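Local coordinates for protein Polyphosphate:AMP phosphotransferase (Pseudomonas aeruginosa PAO1, PDB 3CZP) that transfers phosphate from inorganic polyphosphate to AMP, making ADP, and converts GMP to GDP less efficiently, with magnesium as cofactor, at residues Q328-I334 with F360-S366; R365-G369 with I392-E396; H155-Q160 with V213-D217; M3-A7 with G196-R201. All blocks are in the same frame, centred on the assembly; numbering follows the deposited sequence.

Contact 1 of 4, residues Q328-I334 with F360-S366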
loop_
_atom_site.group_PDB
_atom_site.type_symbol
_atom_site.label_atom_id
_atom_site.label_comp_id
_atom_site.label_asym_id
_atom_site.label_seq_id
_atom_site.Cartn_x
_atom_site.Cartn_y
_atom_site.Cartn_z
ATOM N N GLN A 328 -10.578 -16.739 -6.376
ATOM C CA GLN A 328 -9.624 -16.984 -7.461
ATOM C C GLN A 328 -9.250 -15.761 -8.331
ATOM O O GLN A 328 -8.391 -15.870 -9.217
ATOM C CB GLN A 328 -10.169 -18.102 -8.342
ATOM C CG GLN A 328 -10.201 -19.474 -7.669
ATOM C CD GLN A 328 -10.799 -20.543 -8.595
ATOM O OE1 GLN A 328 -12.007 -20.558 -8.859
ATOM N NE2 GLN A 328 -9.963 -21.446 -9.069
ATOM N N TYR A 329 -9.909 -14.621 -8.128
ATOM C CA TYR A 329 -9.748 -13.494 -9.010
ATOM C C TYR A 329 -9.880 -12.215 -8.213
ATOM O O TYR A 329 -10.300 -12.236 -7.044
ATOM C CB TYR A 329 -10.693 -13.553 -10.236
ATOM C CG TYR A 329 -12.160 -13.559 -9.872
ATOM C CD1 TYR A 329 -12.774 -12.399 -9.392
ATOM C CD2 TYR A 329 -12.937 -14.721 -9.983
ATOM C CE1 TYR A 329 -14.082 -12.379 -9.053
ATOM C CE2 TYR A 329 -14.289 -14.705 -9.625
ATOM C CZ TYR A 329 -14.849 -13.541 -9.176
ATOM O OH TYR A 329 -16.147 -13.473 -8.787
ATOM N N HIS A 330 -9.445 -11.118 -8.851
ATOM C CA HIS A 330 -9.450 -9.770 -8.278
ATOM C C HIS A 330 -9.779 -8.850 -9.438
ATOM O O HIS A 330 -9.043 -8.843 -10.413
ATOM C CB HIS A 330 -8.076 -9.459 -7.703
ATOM C CG HIS A 330 -7.919 -8.050 -7.201
ATOM N ND1 HIS A 330 -8.855 -7.434 -6.385
ATOM C CD2 HIS A 330 -6.907 -7.162 -7.346
ATOM C CE1 HIS A 330 -8.428 -6.227 -6.062
ATOM N NE2 HIS A 330 -7.251 -6.029 -6.637
ATOM N N ILE A 331 -10.912 -8.145 -9.386
ATOM C CA ILE A 331 -11.281 -7.234 -10.447
ATOM C C ILE A 331 -10.972 -5.813 -9.998
ATOM O O ILE A 331 -11.354 -5.415 -8.884
ATOM C CB ILE A 331 -12.757 -7.337 -10.789
ATOM C CG1 ILE A 331 -13.157 -8.799 -11.099
ATOM C CG2 ILE A 331 -13.096 -6.406 -11.941
ATOM C CD1 ILE A 331 -14.650 -8.924 -11.301
ATOM N N VAL A 332 -10.288 -5.056 -10.867
ATOM C CA VAL A 332 -9.894 -3.665 -10.617
ATOM C C VAL A 332 -10.567 -2.750 -11.628
ATOM O O VAL A 332 -10.156 -2.709 -12.771
ATOM C CB VAL A 332 -8.396 -3.461 -10.799
ATOM C CG1 VAL A 332 -7.979 -1.982 -10.445
ATOM C CG2 VAL A 332 -7.646 -4.520 -10.008
ATOM N N PRO A 333 -11.592 -2.024 -11.215
ATOM C CA PRO A 333 -12.225 -1.065 -12.108
ATOM C C PRO A 333 -11.427 0.237 -12.103
ATOM O O PRO A 333 -11.291 0.882 -11.081
ATOM C CB PRO A 333 -13.634 -0.954 -11.526
ATOM C CG PRO A 333 -13.470 -1.217 -10.062
ATOM C CD PRO A 333 -12.283 -2.121 -9.928
ATOM N N ILE A 334 -10.812 0.588 -13.219
ATOM C CA ILE A 334 -9.830 1.676 -13.187
ATOM C C ILE A 334 -10.634 2.929 -13.433
ATOM O O ILE A 334 -11.375 2.945 -14.381
ATOM C CB ILE A 334 -8.738 1.485 -14.259
ATOM C CG1 ILE A 334 -7.797 0.329 -13.833
ATOM C CG2 ILE A 334 -8.015 2.769 -14.546
ATOM C CD1 ILE A 334 -7.018 0.552 -12.557
ATOM N N PHE A 360 -5.306 -14.093 -10.549
ATOM C CA PHE A 360 -5.949 -13.658 -11.804
ATOM C C PHE A 360 -6.517 -12.276 -11.569
ATOM O O PHE A 360 -7.334 -12.109 -10.715
ATOM C CB PHE A 360 -7.064 -14.668 -12.154
ATOM C CG PHE A 360 -7.865 -14.369 -13.423
ATOM C CD1 PHE A 360 -7.485 -13.374 -14.353
ATOM C CD2 PHE A 360 -9.007 -15.096 -13.665
ATOM C CE1 PHE A 360 -8.240 -13.135 -15.495
ATOM C CE2 PHE A 360 -9.792 -14.857 -14.795
ATOM C CZ PHE A 360 -9.418 -13.881 -15.714
ATOM N N THR A 361 -6.020 -11.262 -12.257
ATOM C CA THR A 361 -6.496 -9.881 -12.056
ATOM C C THR A 361 -7.132 -9.457 -13.363
ATOM O O THR A 361 -6.605 -9.677 -14.440
ATOM C CB THR A 361 -5.402 -8.893 -11.686
ATOM O OG1 THR A 361 -4.755 -9.320 -10.488
ATOM C CG2 THR A 361 -5.980 -7.465 -11.522
ATOM N N ILE A 362 -8.316 -8.891 -13.243
ATOM C CA ILE A 362 -9.058 -8.377 -14.371
ATOM C C ILE A 362 -9.099 -6.820 -14.216
ATOM O O ILE A 362 -9.480 -6.291 -13.136
ATOM C CB ILE A 362 -10.474 -8.926 -14.322
ATOM C CG1 ILE A 362 -10.508 -10.472 -14.364
ATOM C CG2 ILE A 362 -11.320 -8.287 -15.436
ATOM C CD1 ILE A 362 -11.951 -11.050 -14.495
ATOM N N PHE A 363 -8.730 -6.123 -15.300
ATOM C CA PHE A 363 -8.667 -4.706 -15.346
ATOM C C PHE A 363 -9.824 -4.231 -16.216
ATOM O O PHE A 363 -9.851 -4.425 -17.429
ATOM C CB PHE A 363 -7.325 -4.215 -15.878
ATOM C CG PHE A 363 -6.184 -4.369 -14.917
ATOM C CD1 PHE A 363 -5.963 -3.419 -13.938
ATOM C CD2 PHE A 363 -5.355 -5.495 -14.960
ATOM C CE1 PHE A 363 -4.922 -3.548 -13.024
ATOM C CE2 PHE A 363 -4.277 -5.635 -14.057
ATOM C CZ PHE A 363 -4.069 -4.657 -13.093
ATOM N N ASP A 364 -10.795 -3.637 -15.568
ATOM C CA ASP A 364 -11.859 -2.975 -16.266
ATOM C C ASP A 364 -11.427 -1.545 -16.524
ATOM O O ASP A 364 -11.498 -0.680 -15.651
ATOM C CB ASP A 364 -13.134 -3.056 -15.453
ATOM C CG ASP A 364 -14.347 -2.505 -16.200
ATOM O OD1 ASP A 364 -14.240 -2.074 -17.383
ATOM O OD2 ASP A 364 -15.425 -2.491 -15.588
ATOM N N ARG A 365 -10.955 -1.328 -17.751
ATOM C CA ARG A 365 -10.103 -0.193 -18.114
ATOM C C ARG A 365 -8.748 -0.366 -17.455
ATOM O O ARG A 365 -8.598 -1.188 -16.570
ATOM C CB ARG A 365 -10.745 1.138 -17.781
ATOM C CG ARG A 365 -12.135 1.245 -18.317
ATOM C CD ARG A 365 -12.773 2.506 -17.880
ATOM N NE ARG A 365 -12.318 3.617 -18.700
ATOM C CZ ARG A 365 -12.979 4.762 -18.852
ATOM N NH1 ARG A 365 -14.151 4.946 -18.243
ATOM N NH2 ARG A 365 -12.476 5.731 -19.636
ATOM N N SER A 366 -7.740 0.310 -17.960
ATOM C CA SER A 366 -6.394 -0.126 -17.684
ATOM C C SER A 366 -5.439 0.997 -17.943
ATOM O O SER A 366 -5.848 2.138 -18.095
ATOM C CB SER A 366 -6.049 -1.341 -18.597
ATOM O OG SER A 366 -5.736 -0.865 -19.917
HETATM O O HOH W 1 -6.503 -13.932 -7.711
HETATM O O HOH W 2 -13.645 1.483 -14.746
#
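Five backbone hydrogen bonds zip 328-334 to 360-366. His330 N donates to Phe360 O, and His330 O takes Ile362 N; Val332 N reaches Ile362 O at 2.7 Å, and Val332 O accepts from Asp364 N. Ile334 N closes the ladder on Asp364 O at 2.8 Å. One water joins Ile334 O to Asp364 O at the same end. This is the parallel edge pair of the five-stranded, 2-3-1-4-5 sheet in the second PPK2 domain, a P-loop kinase core, with 330-333 outermost and 300-307 beyond 360-364.

Side chains divide between two faces. On one, Ile331 and Ile362 run side by side, pointing the same way, with Ile331 CG1 4.2 Å from Ile362 CB. Asp364 lies on this face too, its carboxylate in a salt bridge with Arg70 of the second subunit. On the other, Val332 CG2 meets Thr361 CG2 at 3.7 Å, while Thr361 CG2 also covers one face of the Phe363 ring, near its rim. With CG beside the backbone N (chi1 -73°), Phe363 brings CD1 to 4.0 Å from Val332 CB; Ile334 CG1 approaches that ring at its edge.

Contact 2 of 4, residues R365-G369 with I392-E396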
loop_
_atom_site.group_PDB
_atom_site.type_symbol
_atom_site.label_atom_id
_atom_site.label_comp_id
_atom_site.label_asym_id
_atom_site.label_seq_id
_atom_site.Cartn_x
_atom_site.Cartn_y
_atom_site.Cartn_z
ATOM N N ARG A 365 -10.955 -1.328 -17.751
ATOM C CA ARG A 365 -10.103 -0.193 -18.114
ATOM C C ARG A 365 -8.748 -0.366 -17.455
ATOM O O ARG A 365 -8.598 -1.188 -16.570
ATOM C CB ARG A 365 -10.745 1.138 -17.781
ATOM C CG ARG A 365 -12.135 1.245 -18.317
ATOM C CD ARG A 365 -12.773 2.506 -17.880
ATOM N NE ARG A 365 -12.318 3.617 -18.700
ATOM C CZ ARG A 365 -12.979 4.762 -18.852
ATOM N NH1 ARG A 365 -14.151 4.946 -18.243
ATOM N NH2 ARG A 365 -12.476 5.731 -19.636
ATOM N N SER A 366 -7.740 0.310 -17.960
ATOM C CA SER A 366 -6.394 -0.126 -17.684
ATOM C C SER A 366 -5.439 0.997 -17.943
ATOM O O SER A 366 -5.848 2.138 -18.095
ATOM C CB SER A 366 -6.049 -1.341 -18.597
ATOM O OG SER A 366 -5.736 -0.865 -19.917
ATOM N N TRP A 367 -4.151 0.647 -18.050
ATOM C CA TRP A 367 -3.104 1.608 -18.399
ATOM C C TRP A 367 -3.201 2.178 -19.803
ATOM O O TRP A 367 -2.527 3.131 -20.116
ATOM C CB TRP A 367 -1.727 0.963 -18.241
ATOM C CG TRP A 367 -1.601 -0.446 -18.757
ATOM C CD1 TRP A 367 -1.144 -0.840 -19.998
ATOM C CD2 TRP A 367 -1.890 -1.664 -18.035
ATOM N NE1 TRP A 367 -1.150 -2.213 -20.089
ATOM C CE2 TRP A 367 -1.609 -2.746 -18.913
ATOM C CE3 TRP A 367 -2.422 -1.935 -16.770
ATOM C CZ2 TRP A 367 -1.790 -4.045 -18.564
ATOM C CZ3 TRP A 367 -2.598 -3.257 -16.396
ATOM C CH2 TRP A 367 -2.280 -4.309 -17.289
ATOM N N TYR A 368 -3.997 1.551 -20.653
ATOM C CA TYR A 368 -4.324 2.074 -21.983
ATOM C C TYR A 368 -5.111 3.380 -21.999
ATOM O O TYR A 368 -5.152 4.077 -23.041
ATOM C CB TYR A 368 -4.960 0.981 -22.850
ATOM C CG TYR A 368 -3.938 -0.060 -23.230
ATOM C CD1 TYR A 368 -3.033 0.185 -24.238
ATOM C CD2 TYR A 368 -3.818 -1.262 -22.519
ATOM C CE1 TYR A 368 -2.054 -0.748 -24.591
ATOM C CE2 TYR A 368 -2.830 -2.210 -22.873
ATOM C CZ TYR A 368 -1.958 -1.939 -23.924
ATOM O OH TYR A 368 -0.964 -2.822 -24.303
ATOM N N GLY A 369 -5.681 3.740 -20.854
ATOM C CA GLY A 369 -6.365 5.026 -20.704
ATOM C C GLY A 369 -5.532 6.208 -21.178
ATOM O O GLY A 369 -6.054 7.121 -21.788
ATOM N N ILE A 392 4.364 0.999 -22.217
ATOM C CA ILE A 392 3.377 -0.055 -21.996
ATOM C C ILE A 392 3.935 -1.415 -22.402
ATOM O O ILE A 392 3.776 -2.407 -21.690
ATOM C CB ILE A 392 2.078 0.214 -22.777
ATOM C CG1 ILE A 392 1.265 1.316 -22.097
ATOM C CG2 ILE A 392 1.258 -1.061 -22.901
ATOM C CD1 ILE A 392 0.128 1.847 -22.943
ATOM N N ASN A 393 4.592 -1.444 -23.556
ATOM C CA ASN A 393 5.198 -2.641 -24.083
ATOM C C ASN A 393 6.285 -3.158 -23.197
ATOM O O ASN A 393 6.367 -4.400 -22.953
ATOM C CB ASN A 393 5.725 -2.393 -25.513
ATOM C CG ASN A 393 4.632 -2.296 -26.540
ATOM O OD1 ASN A 393 3.521 -2.820 -26.364
ATOM N ND2 ASN A 393 4.952 -1.635 -27.658
ATOM N N ASP A 394 7.077 -2.226 -22.632
ATOM C CA ASP A 394 8.151 -2.640 -21.710
ATOM C C ASP A 394 7.520 -3.251 -20.435
ATOM O O ASP A 394 7.946 -4.280 -19.957
ATOM C CB ASP A 394 9.120 -1.510 -21.311
ATOM C CG ASP A 394 9.928 -0.909 -22.505
ATOM O OD1 ASP A 394 10.103 -1.538 -23.605
ATOM O OD2 ASP A 394 10.408 0.243 -22.314
ATOM N N PHE A 395 6.494 -2.593 -19.916
ATOM C CA PHE A 395 5.680 -3.102 -18.792
ATOM C C PHE A 395 5.147 -4.505 -19.020
ATOM O O PHE A 395 5.352 -5.415 -18.227
ATOM C CB PHE A 395 4.523 -2.104 -18.591
ATOM C CG PHE A 395 3.526 -2.451 -17.502
ATOM C CD1 PHE A 395 3.925 -2.982 -16.295
ATOM C CD2 PHE A 395 2.180 -2.243 -17.713
ATOM C CE1 PHE A 395 2.981 -3.261 -15.261
ATOM C CE2 PHE A 395 1.239 -2.559 -16.683
ATOM C CZ PHE A 395 1.645 -3.040 -15.469
ATOM N N GLU A 396 4.489 -4.690 -20.153
ATOM C CA GLU A 396 3.884 -5.967 -20.507
ATOM C C GLU A 396 4.899 -7.056 -20.717
ATOM O O GLU A 396 4.633 -8.215 -20.416
ATOM C CB GLU A 396 2.962 -5.828 -21.723
ATOM C CG GLU A 396 1.701 -5.058 -21.323
ATOM C CD GLU A 396 0.744 -4.799 -22.466
ATOM O OE1 GLU A 396 0.988 -5.273 -23.599
ATOM O OE2 GLU A 396 -0.246 -4.092 -22.196
#
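Trp367 and Tyr368 reach from the loop after strand 360-364 to helix 382-402, in the P-loop kinase fold of the second PPK2 domain, where Ile392 and, one turn on, Phe395 and Glu396 receive them. Phe395 supplies one bump. Its CE2 corner stands over the middle of the indole, 3.5 Å from Trp367 CD2, in a T-shaped stack with Phe395 as the edge and Trp367 as the face; the planes meet at 79°. The hollow between the two loop aromatics is filled by Ile392: its CG2 lies near the indole edge at 3.8 Å from Trp367 CD1 and also rests against Tyr368 CZ at 3.5 Å, while its CD1 lies along the CD1-CE1 side of the phenol. Trp367 carries CG between its backbone N and carbonyl carbon (chi1 43°), a cramped setting that turns the indole out to the helix. Ser366 OG accepts from Tyr368 N, an ST turn; Ser366 CB lies over the indole face opposite Phe395, near its rim.

Glu396 brings in a buried carboxylate. Lys408 forms a salt bridge with its OE1 and also hydrogen-bonds Tyr368 OH, which probably favours the charged form of the acid. Glu396 OE2 is gripped twice: Tyr368 OH donates at 2.6 Å from the syn side, 27° out of the carboxylate plane, and Trp367 NE1 donates to the anti lone pair at 3.0 Å, with the oxygen in the indole plane.

Contact 3 of 4, residues H155-Q160 with V213-D217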
loop_
_atom_site.group_PDB
_atom_site.type_symbol
_atom_site.label_atom_id
_atom_site.label_comp_id
_atom_site.label_asym_id
_atom_site.label_seq_id
_atom_site.Cartn_x
_atom_site.Cartn_y
_atom_site.Cartn_z
ATOM N N HIS A 155 33.880 4.997 -5.200
ATOM C CA HIS A 155 34.982 4.252 -5.762
ATOM C C HIS A 155 36.193 4.129 -4.842
ATOM O O HIS A 155 36.544 5.071 -4.150
ATOM C CB HIS A 155 35.477 4.928 -7.034
ATOM C CG HIS A 155 36.351 4.045 -7.843
ATOM N ND1 HIS A 155 35.940 2.808 -8.292
ATOM C CD2 HIS A 155 37.636 4.187 -8.246
ATOM C CE1 HIS A 155 36.922 2.246 -8.971
ATOM N NE2 HIS A 155 37.964 3.059 -8.946
ATOM N N LEU A 156 36.876 2.980 -4.935
ATOM C CA LEU A 156 38.246 2.849 -4.484
ATOM C C LEU A 156 38.973 2.101 -5.558
ATOM O O LEU A 156 38.389 1.298 -6.274
ATOM C CB LEU A 156 38.353 2.075 -3.164
ATOM C CG LEU A 156 37.735 2.600 -1.857
ATOM C CD1 LEU A 156 37.796 1.489 -0.775
ATOM C CD2 LEU A 156 38.402 3.908 -1.407
ATOM N N SER A 157 40.259 2.379 -5.683
ATOM C CA SER A 157 41.117 1.578 -6.534
ATOM C C SER A 157 41.461 0.297 -5.813
ATOM O O SER A 157 41.263 0.137 -4.613
ATOM C CB SER A 157 42.385 2.330 -6.972
ATOM O OG SER A 157 43.227 2.548 -5.873
ATOM N N LYS A 158 42.002 -0.620 -6.592
ATOM C CA LYS A 158 42.370 -1.920 -6.071
ATOM C C LYS A 158 43.303 -1.776 -4.881
ATOM O O LYS A 158 43.069 -2.390 -3.848
ATOM C CB LYS A 158 43.011 -2.737 -7.173
ATOM C CG LYS A 158 43.121 -4.208 -6.871
ATOM C CD LYS A 158 43.522 -4.913 -8.113
ATOM C CE LYS A 158 43.695 -6.433 -7.913
ATOM N NZ LYS A 158 42.417 -7.193 -7.877
ATOM N N LYS A 159 44.335 -0.940 -5.058
ATOM C CA LYS A 159 45.341 -0.591 -4.039
ATOM C C LYS A 159 44.720 0.036 -2.799
ATOM O O LYS A 159 45.134 -0.251 -1.679
ATOM C CB LYS A 159 46.361 0.407 -4.616
ATOM C CG LYS A 159 47.682 -0.196 -4.996
ATOM C CD LYS A 159 48.726 0.876 -5.387
ATOM C CE LYS A 159 49.716 0.347 -6.455
ATOM N NZ LYS A 159 49.942 -1.122 -6.341
ATOM N N GLN A 160 43.732 0.905 -3.017
ATOM C CA GLN A 160 43.034 1.585 -1.912
ATOM C C GLN A 160 42.156 0.567 -1.186
ATOM O O GLN A 160 42.209 0.475 0.018
ATOM C CB GLN A 160 42.191 2.759 -2.427
ATOM C CG GLN A 160 42.979 4.058 -2.752
ATOM C CD GLN A 160 42.156 5.074 -3.551
ATOM O OE1 GLN A 160 41.195 4.730 -4.230
ATOM N NE2 GLN A 160 42.539 6.328 -3.457
ATOM N N VAL A 213 32.493 9.013 -7.420
ATOM C CA VAL A 213 33.081 9.807 -6.335
ATOM C C VAL A 213 34.138 8.976 -5.654
ATOM O O VAL A 213 33.818 7.900 -5.131
ATOM C CB VAL A 213 32.002 10.186 -5.291
ATOM C CG1 VAL A 213 32.618 11.105 -4.163
ATOM C CG2 VAL A 213 30.799 10.881 -5.992
ATOM N N GLU A 214 35.385 9.444 -5.667
ATOM C CA GLU A 214 36.456 8.752 -4.964
ATOM C C GLU A 214 36.202 8.720 -3.444
ATOM O O GLU A 214 35.986 9.755 -2.801
ATOM C CB GLU A 214 37.822 9.399 -5.267
ATOM C CG GLU A 214 38.965 8.554 -4.704
ATOM C CD GLU A 214 40.356 9.032 -5.115
ATOM O OE1 GLU A 214 40.450 9.987 -5.930
ATOM O OE2 GLU A 214 41.353 8.426 -4.622
ATOM N N GLY A 215 36.232 7.526 -2.868
ATOM C CA GLY A 215 35.795 7.349 -1.495
ATOM C C GLY A 215 36.874 7.234 -0.437
ATOM O O GLY A 215 36.581 6.939 0.733
ATOM N N ALA A 216 38.118 7.478 -0.818
ATOM C CA ALA A 216 39.238 7.246 0.064
ATOM C C ALA A 216 39.240 8.330 1.139
ATOM O O ALA A 216 39.511 8.035 2.281
ATOM C CB ALA A 216 40.547 7.207 -0.724
ATOM N N ASP A 217 38.869 9.556 0.769
ATOM C CA ASP A 217 38.757 10.648 1.716
ATOM C C ASP A 217 37.302 10.928 2.163
ATOM O O ASP A 217 36.462 11.347 1.375
ATOM C CB ASP A 217 39.459 11.909 1.183
ATOM C CG ASP A 217 39.566 12.990 2.234
ATOM O OD1 ASP A 217 40.252 12.785 3.256
ATOM O OD2 ASP A 217 38.999 14.081 2.036
#
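Gln160 works both ends of its amide at once, tying a helix start to the neighbouring strand. Its NE2 donates to Glu214 OE2 across the contact at 2.7 Å, nearly straight at 170°, with the oxygen lying in the amide plane and approached almost head-on down its C-O bond. Its OE1 turns back to accept from Ser157 N at 2.9 Å, while Ser157 OG takes a weak bond from Gln160 N: a capping box at the first turn of helix 158-163. The two bonds fix the rotation of the amide and tell its N from its O. With CG opposite the backbone N (chi1 -171°) Glu214 stretches out to the amide; the two chains cross at about a right angle, amide and carboxylate planes 47° apart. The other carboxylate oxygen of Glu214 is held by Gly10 N and His11 ND1.

The backbone beneath is the end of the parallel sheet in the N-terminal PPK2 domain, where strand 148-155 lies beside the outermost strand 210-214. His155 N donates to Val213 O at 2.9 Å, and Gly215 N to His155 O at 2.8 Å. The His155 ring, on the same sheet face as Glu214, hydrogen-bonds Glu8 through NE2 and stacks on Phe4. Past the strand ends, packing takes over: Leu156 CD2 lies 4.0 Å from Ala216 CB, and Ala216 CB also touches the amide, 3.5 Å from Gln160 NE2.

Contact 4 of 4, residues M3-A7 with G196-R201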
loop_
_atom_site.group_PDB
_atom_site.type_symbol
_atom_site.label_atom_id
_atom_site.label_comp_id
_atom_site.label_asym_id
_atom_site.label_seq_id
_atom_site.Cartn_x
_atom_site.Cartn_y
_atom_site.Cartn_z
HETATM N N MSE A 3 37.714 3.957 -16.986
HETATM C CA MSE A 3 36.817 5.121 -16.722
HETATM C C MSE A 3 36.973 5.584 -15.266
HETATM O O MSE A 3 36.834 6.774 -14.954
HETATM C CB MSE A 3 35.364 4.732 -16.960
HETATM C CG MSE A 3 34.360 5.250 -15.905
HETATM SE SE MSE A 3 32.616 4.351 -16.118
HETATM C CE MSE A 3 31.853 5.559 -17.548
ATOM N N PHE A 4 37.228 4.646 -14.369
ATOM C CA PHE A 4 37.376 4.983 -12.965
ATOM C C PHE A 4 38.707 5.676 -12.634
ATOM O O PHE A 4 38.862 6.151 -11.520
ATOM C CB PHE A 4 37.231 3.726 -12.128
ATOM C CG PHE A 4 35.899 3.061 -12.285
ATOM C CD1 PHE A 4 34.750 3.687 -11.824
ATOM C CD2 PHE A 4 35.790 1.813 -12.913
ATOM C CE1 PHE A 4 33.539 3.082 -11.968
ATOM C CE2 PHE A 4 34.560 1.193 -13.050
ATOM C CZ PHE A 4 33.432 1.826 -12.592
ATOM N N GLU A 5 39.656 5.765 -13.585
ATOM C CA GLU A 5 40.983 6.342 -13.258
ATOM C C GLU A 5 40.929 7.810 -12.804
ATOM O O GLU A 5 41.836 8.273 -12.105
ATOM C CB GLU A 5 41.996 6.152 -14.405
ATOM C CG GLU A 5 42.244 4.668 -14.726
ATOM C CD GLU A 5 43.561 4.378 -15.425
ATOM O OE1 GLU A 5 44.309 5.320 -15.809
ATOM O OE2 GLU A 5 43.859 3.174 -15.589
ATOM N N SER A 6 39.876 8.532 -13.193
ATOM C CA SER A 6 39.654 9.929 -12.776
ATOM C C SER A 6 39.516 10.057 -11.229
ATOM O O SER A 6 40.019 11.003 -10.606
ATOM C CB SER A 6 38.394 10.462 -13.474
ATOM O OG SER A 6 38.483 11.853 -13.708
ATOM N N ALA A 7 38.868 9.056 -10.646
ATOM C CA ALA A 7 38.530 8.979 -9.239
ATOM C C ALA A 7 39.530 8.030 -8.538
ATOM O O ALA A 7 39.201 7.362 -7.529
ATOM C CB ALA A 7 37.088 8.462 -9.076
ATOM N N GLY A 196 31.022 -2.964 -13.910
ATOM C CA GLY A 196 30.635 -1.602 -13.512
ATOM C C GLY A 196 30.904 -0.597 -14.637
ATOM O O GLY A 196 30.056 0.255 -14.971
ATOM N N GLU A 197 32.019 -0.757 -15.318
ATOM C CA GLU A 197 32.287 0.109 -16.449
ATOM C C GLU A 197 31.244 0.045 -17.564
ATOM O O GLU A 197 30.859 1.092 -18.151
ATOM C CB GLU A 197 33.677 -0.159 -16.991
ATOM C CG GLU A 197 34.068 0.807 -18.078
ATOM C CD GLU A 197 35.566 1.000 -18.078
ATOM O OE1 GLU A 197 36.219 0.075 -18.550
ATOM O OE2 GLU A 197 36.084 2.010 -17.540
ATOM N N ARG A 198 30.823 -1.181 -17.889
ATOM C CA ARG A 198 29.833 -1.439 -18.921
ATOM C C ARG A 198 28.461 -0.920 -18.500
ATOM O O ARG A 198 27.806 -0.222 -19.258
ATOM C CB ARG A 198 29.782 -2.947 -19.201
ATOM C CG ARG A 198 28.915 -3.366 -20.354
ATOM C CD ARG A 198 28.924 -4.890 -20.554
ATOM N NE ARG A 198 30.310 -5.257 -20.761
ATOM C CZ ARG A 198 30.851 -5.805 -21.837
ATOM N NH1 ARG A 198 30.105 -6.187 -22.874
ATOM N NH2 ARG A 198 32.190 -6.008 -21.846
ATOM N N VAL A 199 28.050 -1.213 -17.268
ATOM C CA VAL A 199 26.806 -0.636 -16.710
ATOM C C VAL A 199 26.752 0.866 -16.701
ATOM O O VAL A 199 25.761 1.464 -17.159
ATOM C CB VAL A 199 26.522 -1.203 -15.261
ATOM C CG1 VAL A 199 25.402 -0.524 -14.613
ATOM C CG2 VAL A 199 26.228 -2.746 -15.341
ATOM N N LEU A 200 27.827 1.493 -16.207
ATOM C CA LEU A 200 27.897 2.936 -16.078
ATOM C C LEU A 200 27.920 3.681 -17.432
ATOM O O LEU A 200 27.182 4.636 -17.627
ATOM C CB LEU A 200 29.105 3.347 -15.178
ATOM C CG LEU A 200 28.725 3.527 -13.682
ATOM C CD1 LEU A 200 28.062 2.266 -13.048
ATOM C CD2 LEU A 200 29.967 3.951 -12.914
ATOM N N ARG A 201 28.695 3.205 -18.394
ATOM C CA ARG A 201 28.708 3.798 -19.710
ATOM C C ARG A 201 27.328 3.828 -20.349
ATOM O O ARG A 201 26.922 4.833 -20.996
ATOM C CB ARG A 201 29.730 3.044 -20.586
ATOM C CG ARG A 201 29.687 3.314 -22.110
ATOM C CD ARG A 201 30.129 4.751 -22.473
ATOM N NE ARG A 201 30.008 4.929 -23.918
ATOM C CZ ARG A 201 30.967 4.674 -24.790
ATOM N NH1 ARG A 201 30.721 4.861 -26.093
ATOM N NH2 ARG A 201 32.154 4.216 -24.351
#
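Met3, a selenomethionine and the first modelled residue, meets helix 186-203 with its backbone and its side chain. Its N sits by the carboxylate of Glu197, as a donor to OE2, but that oxygen is crowded in the model and the details of the bond are doubtful. The Glu197 chain, with CG anti to its N (chi1 -174°), runs out extended and slides past Met3 in the opposite direction. Beyond it the Met3 chain bends at its last torsion (chi3 -85°): SE packs across Leu200 at 3.8 Å from Leu200 CB, and the terminal CE reaches on over the helix backbone, 4.0 Å from Arg201 N.

Phe4 goes deeper. Its ring comes to the helix with one end leading, CZ 4.1 Å from Gly196 C near the ring plane, while CE2 lies 3.9 Å from Glu197 N. On the other side of the ring tip CE1 touches Leu200 CD2 at 3.8 Å, the two side chains crossing at about a right angle. In the N-terminal PPK2 domain this lays the chain's start between helix 186-203 and the edge of the parallel sheet: Phe4 stacks on Trp153 of strand 148-155, and both Phe4 and Leu200 touch Val212 on strand 210-214. After Phe4 the chain turns away from the helix into a short 3-10 segment, where Ala7 N bonds back to Phe4 O at 3.0 Å.

How the contacts relate
The contacts fall into two groups, one in each of the fused PPK2 domains. Contacts 3 and 4 are in the N-terminal domain, centres about 13 Å apart; their segments alternate along the chain, and they touch where Phe4 and Ala7 meet His155 and Glu214. Contacts 1 and 2 follow in the C-terminal domain, also about 13 Å between centres, sharing Arg365 and Ser366 as strand 360-364 runs into its loop. Contacts 1 and 3 lie about 50 Å apart, on opposite sides of the chain's centre. Each sheet has strand order 2-3-1-4-5; contact 1 joins strands two and three, contact 3 four and five. The N-terminal domain seems inactive and might serve dimerization.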